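Local coordinates for protein race-specific elicitor A4 (Passalora fulva, PDB 6BN0) that binds chitin as a fungal effector and triggers a hypersensitive response in tomato genotypes carrying Cf-4, at residues Pro51-Lys54 with Gly55-Trp58. Numbering follows the deposited sequence.
With NAG (2-acetamido-2-deoxy-beta-D-glucopyranose), chain F.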
# COMPACT_ATOMS: atom_id res chain seq x y z
N PRO A 51 7.82 -8.28 0.50
CA PRO A 51 7.03 -9.51 0.32
C PRO A 51 5.60 -9.25 -0.13
O PRO A 51 4.95 -8.29 0.27
CB PRO A 51 7.06 -10.12 1.74
CG PRO A 51 7.10 -8.87 2.65
CD PRO A 51 8.02 -7.93 1.92
N CYS A 52 5.07 -10.16 -0.95
CA CYS A 52 3.61 -10.22 -1.14
C CYS A 52 2.96 -11.00 0.01
O CYS A 52 3.63 -11.77 0.71
CB CYS A 52 3.29 -10.89 -2.48
SG CYS A 52 3.52 -9.85 -3.98
N PRO A 53 1.67 -10.78 0.26
CA PRO A 53 0.98 -11.59 1.27
C PRO A 53 0.91 -13.02 0.79
O PRO A 53 1.11 -13.29 -0.38
CB PRO A 53 -0.44 -10.97 1.36
CG PRO A 53 -0.24 -9.54 0.91
CD PRO A 53 0.80 -9.68 -0.22
N LYS A 54 0.65 -13.93 1.74
CA LYS A 54 0.50 -15.35 1.45
C LYS A 54 -0.44 -15.59 0.28
O LYS A 54 -1.57 -15.09 0.27
CB LYS A 54 -0.01 -16.07 2.70
CG LYS A 54 -0.15 -17.60 2.56
CD LYS A 54 -0.65 -18.19 3.91
CE LYS A 54 -0.79 -19.70 3.83
NZ LYS A 54 -1.31 -20.33 5.11
N GLY A 55 0.02 -16.36 -0.71
CA GLY A 55 -0.83 -16.80 -1.80
C GLY A 55 -0.82 -15.88 -3.02
O GLY A 55 -1.36 -16.26 -4.07
N LEU A 56 -0.24 -14.70 -2.92
CA LEU A 56 -0.32 -13.68 -3.96
C LEU A 56 1.01 -13.56 -4.70
O LEU A 56 2.08 -13.94 -4.19
CB LEU A 56 -0.68 -12.32 -3.37
CG LEU A 56 -2.02 -12.37 -2.62
CD1 LEU A 56 -2.49 -10.93 -2.27
CD2 LEU A 56 -3.09 -13.09 -3.49
N GLN A 57 0.92 -13.00 -5.89
CA GLN A 57 2.09 -12.86 -6.75
C GLN A 57 2.06 -11.47 -7.38
O GLN A 57 0.99 -10.88 -7.53
CB GLN A 57 2.13 -13.92 -7.87
CG GLN A 57 2.25 -15.38 -7.38
CD GLN A 57 2.29 -16.35 -8.54
OE1 GLN A 57 1.88 -16.01 -9.63
NE2 GLN A 57 2.73 -17.57 -8.28
N TRP A 58 3.26 -10.95 -7.72
CA TRP A 58 3.38 -9.60 -8.25
C TRP A 58 2.60 -9.46 -9.56
O TRP A 58 2.74 -10.29 -10.46
CB TRP A 58 4.88 -9.25 -8.51
CG TRP A 58 5.02 -7.81 -8.95
CD1 TRP A 58 5.51 -7.34 -10.15
CD2 TRP A 58 4.64 -6.65 -8.19
NE1 TRP A 58 5.48 -5.95 -10.17
CE2 TRP A 58 4.93 -5.51 -8.98
CE3 TRP A 58 4.08 -6.47 -6.91
CZ2 TRP A 58 4.69 -4.20 -8.54
CZ3 TRP A 58 3.83 -5.15 -6.47
CH2 TRP A 58 4.15 -4.03 -7.28
C1 NAG F . -0.53 -2.82 1.84
C2 NAG F . -0.75 -4.29 1.52
C3 NAG F . -2.11 -4.51 0.84
C4 NAG F . -3.23 -3.81 1.60
C5 NAG F . -2.85 -2.37 1.90
C6 NAG F . -3.90 -1.72 2.79
C7 NAG F . 1.13 -5.76 0.98
C8 NAG F . 2.16 -6.14 -0.07
N2 NAG F . 0.31 -4.76 0.65
O3 NAG F . -2.38 -5.91 0.78
O4 NAG F . -4.42 -3.70 0.81
O5 NAG F . -1.61 -2.34 2.61
O6 NAG F . -3.55 -0.38 3.13
O7 NAG F . 1.07 -6.31 2.08
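P53 and L56 meet across a tight turn, ring against branch. The CD1 methyl of L56 lies 4.1 Å from CD of the P53 ring, and the two side chains cross at a slant. Chi1 of -58° sets CG of L56 anti to its own carbonyl carbon, and CD1 continues from there toward the proline ring.

The backbone of the same two residues closes a type II beta turn. N of L56 donates to O of P53 at 3.2 Å, with an N-H...O angle of 158°. K54 and G55 fill the two central positions. G55 has a positive phi of 92°, where a side chain would jam against the carbonyl O of K54. The K54 chain is fully extended, while its CB stays close to N of G55.

Beside the turn, CB of C52 packs 3.7 Å from O of L56. SG of C52 passes 3.9 Å from N of W58. C52 is disulfide-bonded to C67, which ties the residue just before the turn to strand 66-68.

The acetamide group of the NAG lies against P51 and P53. Its methyl C8 is 3.5 Å from O of P51, and its O7 is 3.7 Å from CG of P53. L56 touches another NAG, and P51, P53 and L56 all belong to the glycan pocket of this chitin-binding type-2 domain.

The turn joins strand 45-51 of the three-stranded sheet to strand 57-59, which pairs antiparallel with strand 66-68. P53 and L56 both rest on C67 of that partner strand, while W58 stacks on Y33 of strand 32-38.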